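Local structure of chemotaxis operon protein (CheX) (Borrelia burgdorferi, 3HZH) at residues 77-85 and 97-108. The protein probably acts as a CheC-like phosphatase of bacterial chemotaxis, removing the phosphoryl group from the response regulator CheY. Residues are numbered along the deposited sequence; the frame is centred on the assembly and turned at random.
Sequences ALFVASKLN and TKEMVAATLTEV
Ala77 sets its methyl against one branch of Leu105, CB to CD1 3.7 Å. One residue on, the CB of Leu78 points off the partner helix, but its CD2 swings back to lie 3.9 Å from CG2 of Val101, with the methyl of Thr97 a little farther along. Val80 uses CG1, turned anti to the backbone N (chi1 177°), to touch CD2 of Leu105 at 3.7 Å; the two methyls of that leucine are thus shared between Ala77 and Val80. Leu105 also touches Val54 and Val56 of strand 54-62 and Met72 of strand 66-72, so it joins the helix pair to the sheet. At Ala81 the backbones come closest, its CA 5.4 Å from CA of Val101, and its small CB rests on CG2 of that valine. The helices cross almost at right angles (82°), their axes 9.3 Å apart, and belong to the alpha+beta fold of the CheC-like chemotaxis phosphatases, in which helices pack on an antiparallel sheet. Leu84 lays CD1 over the methyls CG2 of Thr104 and CG2 of Val108, the latter 3.6 Å away. Asn85 is the polar element: its ND2 donates to OG1 of Thr104 (3.0 Å, 163°), which lies in the amide plane, and also to O of Ala81, so two bonds fix the rotation of the amide. OG1 of Thr104 in turn donates to O of Met100, across the face opposite the one used by the backbone N of Thr104. CG and the selenium of selenomethionine Met100 pack beside OD1 of Asn85, an oxygen that accepts a hydrogen bond from a basic side chain of another protein's chain.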
ATOM      1  N   ALA B  77      11.624  12.265   6.795  1.00 24.29           N
ATOM      2  CA  ALA B  77      10.216  11.931   6.604  1.00 24.83           C
ATOM      3  C   ALA B  77       9.574  12.921   5.621  1.00 24.65           C
ATOM      4  O   ALA B  77       8.843  12.524   4.712  1.00 23.53           O
ATOM      5  CB  ALA B  77       9.482  11.962   7.941  1.00 23.57           C
ATOM      6  N   LEU B  78       9.859  14.206   5.800  1.00 25.29           N
ATOM      7  CA  LEU B  78       9.304  15.239   4.926  1.00 25.01           C
ATOM      8  C   LEU B  78       9.866  15.113   3.518  1.00 24.81           C
ATOM      9  O   LEU B  78       9.138  15.256   2.539  1.00 24.50           O
ATOM     10  CB  LEU B  78       9.612  16.638   5.484  1.00 26.65           C
ATOM     11  CG  LEU B  78       8.919  17.049   6.787  1.00 28.39           C
ATOM     12  CD1 LEU B  78       9.515  18.350   7.307  1.00 29.43           C
ATOM     13  CD2 LEU B  78       7.423  17.202   6.542  1.00 29.07           C
ATOM     14  N   PHE B  79      11.168  14.854   3.426  1.00 24.83           N
ATOM     15  CA  PHE B  79      11.836  14.694   2.136  1.00 25.38           C
ATOM     16  C   PHE B  79      11.162  13.565   1.359  1.00 24.68           C
ATOM     17  O   PHE B  79      10.767  13.743   0.210  1.00 20.99           O
ATOM     18  CB  PHE B  79      13.311  14.343   2.345  1.00 28.79           C
ATOM     19  CG  PHE B  79      14.085  14.156   1.071  1.00 32.37           C
ATOM     20  CD1 PHE B  79      14.624  15.246   0.400  1.00 34.62           C
ATOM     21  CD2 PHE B  79      14.280  12.884   0.545  1.00 35.13           C
ATOM     22  CE1 PHE B  79      15.352  15.074  -0.774  1.00 35.23           C
ATOM     23  CE2 PHE B  79      15.006  12.700  -0.635  1.00 37.91           C
ATOM     24  CZ  PHE B  79      15.544  13.798  -1.293  1.00 37.28           C
ATOM     25  N   VAL B  80      11.049  12.396   1.993  1.00 25.68           N
ATOM     26  CA  VAL B  80      10.412  11.233   1.364  1.00 26.88           C
ATOM     27  C   VAL B  80       8.958  11.503   0.976  1.00 26.19           C
ATOM     28  O   VAL B  80       8.546  11.199  -0.145  1.00 27.22           O
ATOM     29  CB  VAL B  80      10.440   9.995   2.294  1.00 27.50           C
ATOM     30  CG1 VAL B  80       9.696   8.835   1.635  1.00 25.22           C
ATOM     31  CG2 VAL B  80      11.887   9.600   2.597  1.00 26.76           C
ATOM     32  N   ALA B  81       8.175  12.055   1.897  1.00 25.64           N
ATOM     33  CA  ALA B  81       6.779  12.350   1.580  1.00 26.56           C
ATOM     34  C   ALA B  81       6.711  13.340   0.408  1.00 26.27           C
ATOM     35  O   ALA B  81       5.857  13.206  -0.470  1.00 25.41           O
ATOM     36  CB  ALA B  81       6.067  12.922   2.800  1.00 25.24           C
ATOM     37  N   SER B  82       7.623  14.315   0.395  1.00 24.79           N
ATOM     38  CA  SER B  82       7.673  15.315  -0.670  1.00 26.12           C
ATOM     39  C   SER B  82       7.938  14.685  -2.033  1.00 27.54           C
ATOM     40  O   SER B  82       7.265  14.993  -3.012  1.00 27.66           O
ATOM     41  CB  SER B  82       8.753  16.365  -0.379  1.00 26.45           C
ATOM     42  OG  SER B  82       8.400  17.177   0.729  1.00 25.64           O
ATOM     43  N   LYS B  83       8.922  13.801  -2.095  1.00 29.34           N
ATOM     44  CA  LYS B  83       9.256  13.134  -3.344  1.00 30.83           C
ATOM     45  C   LYS B  83       8.120  12.246  -3.855  1.00 29.42           C
ATOM     46  O   LYS B  83       7.840  12.233  -5.052  1.00 29.21           O
ATOM     47  CB  LYS B  83      10.525  12.287  -3.164  1.00 34.21           C
ATOM     48  CG  LYS B  83      11.782  13.088  -2.862  1.00 40.54           C
ATOM     49  CD  LYS B  83      12.180  13.944  -4.055  1.00 46.04           C
ATOM     50  CE  LYS B  83      13.473  14.700  -3.792  1.00 48.25           C
ATOM     51  NZ  LYS B  83      13.957  15.410  -5.016  1.00 50.88           N
ATOM     52  N   LEU B  84       7.466  11.516  -2.949  1.00 26.66           N
ATOM     53  CA  LEU B  84       6.388  10.609  -3.331  1.00 26.03           C
ATOM     54  C   LEU B  84       5.067  11.265  -3.748  1.00 26.41           C
ATOM     55  O   LEU B  84       4.280  10.692  -4.511  1.00 26.43           O
ATOM     56  CB  LEU B  84       6.127   9.570  -2.244  1.00 26.85           C
ATOM     57  CG  LEU B  84       7.347   8.713  -1.891  1.00 28.94           C
ATOM     58  CD1 LEU B  84       6.916   7.533  -1.035  1.00 29.24           C
ATOM     59  CD2 LEU B  84       8.008   8.211  -3.157  1.00 30.11           C
ATOM     60  N   ASN B  85       4.829  12.468  -3.261  1.00 24.05           N
ATOM     61  CA  ASN B  85       3.616  13.189  -3.592  1.00 25.36           C
ATOM     62  C   ASN B  85       3.896  14.263  -4.641  1.00 26.35           C
ATOM     63  O   ASN B  85       2.987  14.996  -5.060  1.00 24.58           O
ATOM     64  CB  ASN B  85       3.060  13.820  -2.319  1.00 21.08           C
ATOM     65  CG  ASN B  85       2.362  12.825  -1.440  1.00 26.96           C
ATOM     66  OD1 ASN B  85       1.191  12.501  -1.666  1.00 21.80           O
ATOM     67  ND2 ASN B  85       3.076  12.309  -0.443  1.00 21.17           N
ATOM     68  N   THR B  97      -0.246  18.300   6.462  1.00 40.58           N
ATOM     69  CA  THR B  97       1.010  17.831   5.868  1.00 37.47           C
ATOM     70  C   THR B  97       1.369  16.605   6.707  1.00 36.51           C
ATOM     71  O   THR B  97       1.835  15.590   6.194  1.00 34.93           O
ATOM     72  CB  THR B  97       2.169  18.846   6.016  1.00 35.83           C
ATOM     73  OG1 THR B  97       1.941  19.974   5.162  1.00 35.00           O
ATOM     74  CG2 THR B  97       3.506  18.181   5.644  1.00 34.47           C
ATOM     75  N   LYS B  98       1.129  16.720   8.010  1.00 36.20           N
ATOM     76  CA  LYS B  98       1.399  15.645   8.952  1.00 37.94           C
ATOM     77  C   LYS B  98       0.538  14.437   8.590  1.00 38.00           C
ATOM     78  O   LYS B  98       0.976  13.292   8.711  1.00 38.32           O
ATOM     79  CB  LYS B  98       1.044  16.095  10.361  1.00 39.49           C
ATOM     80  CG  LYS B  98       1.298  15.065  11.435  1.00 43.58           C
ATOM     81  CD  LYS B  98       0.283  15.225  12.545  1.00 46.13           C
ATOM     82  CE  LYS B  98       0.818  14.715  13.854  1.00 46.62           C
ATOM     83  NZ  LYS B  98       1.955  15.576  14.299  1.00 47.43           N
ATOM     84  N   GLU B  99      -0.688  14.711   8.151  1.00 36.93           N
ATOM     85  CA  GLU B  99      -1.638  13.677   7.772  1.00 36.19           C
ATOM     86  C   GLU B  99      -1.107  12.923   6.556  1.00 33.80           C
ATOM     87  O   GLU B  99      -1.052  11.694   6.549  1.00 31.10           O
ATOM     88  CB  GLU B  99      -2.986  14.314   7.425  1.00 44.70           C
ATOM     89  CG  GLU B  99      -4.229  13.518   7.822  1.00 53.31           C
ATOM     90  CD  GLU B  99      -5.123  13.158   6.642  1.00 58.88           C
ATOM     91  OE1 GLU B  99      -5.188  13.941   5.669  1.00 61.32           O
ATOM     92  OE2 GLU B  99      -5.792  12.101   6.703  1.00 60.39           O
HETATM   93  N   MSE B 100      -0.710  13.661   5.525  1.00 30.16           N
HETATM   94  CA  MSE B 100      -0.211  13.017   4.324  1.00 29.75           C
HETATM   95  C   MSE B 100       1.150  12.370   4.563  1.00 28.18           C
HETATM   96  O   MSE B 100       1.431  11.326   3.989  1.00 25.39           O
HETATM   97  CB  MSE B 100      -0.140  14.008   3.155  1.00 30.78           C
HETATM   98  CG  MSE B 100       0.140  13.347   1.800  1.00 32.08           C
HETATM   99 SE   MSE B 100      -1.145  12.143   1.288  1.00 32.88          SE
HETATM  100  CE  MSE B 100      -2.603  13.211   1.275  1.00 33.24           C
ATOM    101  N   VAL B 101       1.988  12.979   5.406  1.00 27.29           N
ATOM    102  CA  VAL B 101       3.305  12.405   5.709  1.00 27.48           C
ATOM    103  C   VAL B 101       3.122  11.007   6.301  1.00 27.46           C
ATOM    104  O   VAL B 101       3.721  10.034   5.830  1.00 25.52           O
ATOM    105  CB  VAL B 101       4.103  13.279   6.720  1.00 27.17           C
ATOM    106  CG1 VAL B 101       5.294  12.500   7.266  1.00 29.69           C
ATOM    107  CG2 VAL B 101       4.614  14.535   6.029  1.00 28.87           C
ATOM    108  N   ALA B 102       2.280  10.920   7.329  1.00 25.06           N
ATOM    109  CA  ALA B 102       1.990   9.655   7.993  1.00 24.23           C
ATOM    110  C   ALA B 102       1.435   8.627   7.014  1.00 23.92           C
ATOM    111  O   ALA B 102       1.937   7.507   6.925  1.00 25.23           O
ATOM    112  CB  ALA B 102       0.989   9.872   9.128  1.00 23.74           C
ATOM    113  N   ALA B 103       0.403   9.018   6.275  1.00 21.81           N
ATOM    114  CA  ALA B 103      -0.243   8.125   5.308  1.00 22.88           C
ATOM    115  C   ALA B 103       0.689   7.631   4.211  1.00 21.44           C
ATOM    116  O   ALA B 103       0.542   6.505   3.723  1.00 20.24           O
ATOM    117  CB  ALA B 103      -1.444   8.818   4.686  1.00 22.63           C
ATOM    118  N   THR B 104       1.632   8.480   3.810  1.00 20.24           N
ATOM    119  CA  THR B 104       2.578   8.116   2.770  1.00 19.89           C
ATOM    120  C   THR B 104       3.627   7.139   3.287  1.00 20.58           C
ATOM    121  O   THR B 104       3.886   6.111   2.666  1.00 21.22           O
ATOM    122  CB  THR B 104       3.304   9.360   2.192  1.00 21.04           C
ATOM    123  OG1 THR B 104       2.341  10.301   1.689  1.00 20.41           O
ATOM    124  CG2 THR B 104       4.228   8.945   1.045  1.00 20.81           C
ATOM    125  N   LEU B 105       4.244   7.453   4.420  1.00 22.22           N
ATOM    126  CA  LEU B 105       5.267   6.563   4.970  1.00 23.05           C
ATOM    127  C   LEU B 105       4.709   5.205   5.403  1.00 24.82           C
ATOM    128  O   LEU B 105       5.365   4.172   5.207  1.00 23.39           O
ATOM    129  CB  LEU B 105       5.986   7.235   6.143  1.00 24.73           C
ATOM    130  CG  LEU B 105       6.662   8.569   5.817  1.00 28.82           C
ATOM    131  CD1 LEU B 105       7.452   9.047   7.030  1.00 30.64           C
ATOM    132  CD2 LEU B 105       7.575   8.402   4.613  1.00 28.61           C
ATOM    133  N   THR B 106       3.509   5.186   5.986  1.00 23.65           N
ATOM    134  CA  THR B 106       2.924   3.908   6.391  1.00 24.04           C
ATOM    135  C   THR B 106       2.628   3.069   5.151  1.00 24.00           C
ATOM    136  O   THR B 106       2.736   1.848   5.192  1.00 24.29           O
ATOM    137  CB  THR B 106       1.610   4.072   7.218  1.00 25.63           C
ATOM    138  OG1 THR B 106       0.649   4.839   6.475  1.00 25.02           O
ATOM    139  CG2 THR B 106       1.898   4.749   8.554  1.00 27.11           C
ATOM    140  N   GLU B 107       2.269   3.716   4.043  1.00 22.30           N
ATOM    141  CA  GLU B 107       1.983   2.975   2.814  1.00 22.81           C
ATOM    142  C   GLU B 107       3.282   2.396   2.260  1.00 21.86           C
ATOM    143  O   GLU B 107       3.281   1.318   1.658  1.00 20.38           O
ATOM    144  CB  GLU B 107       1.315   3.870   1.754  1.00 23.87           C
ATOM    145  CG  GLU B 107       1.094   3.171   0.419  1.00 23.71           C
ATOM    146  CD  GLU B 107      -0.050   2.170   0.427  1.00 27.85           C
ATOM    147  OE1 GLU B 107      -0.287   1.536   1.476  1.00 27.29           O
ATOM    148  OE2 GLU B 107      -0.697   1.991  -0.630  1.00 25.49           O
ATOM    149  N   VAL B 108       4.390   3.110   2.447  1.00 20.43           N
ATOM    150  CA  VAL B 108       5.678   2.593   1.990  1.00 21.60           C
ATOM    151  C   VAL B 108       5.947   1.316   2.796  1.00 22.82           C
ATOM    152  O   VAL B 108       6.390   0.307   2.247  1.00 21.70           O
ATOM    153  CB  VAL B 108       6.845   3.591   2.240  1.00 20.93           C
ATOM    154  CG1 VAL B 108       8.183   2.901   1.987  1.00 18.86           C
ATOM    155  CG2 VAL B 108       6.717   4.816   1.305  1.00 21.34           C
TER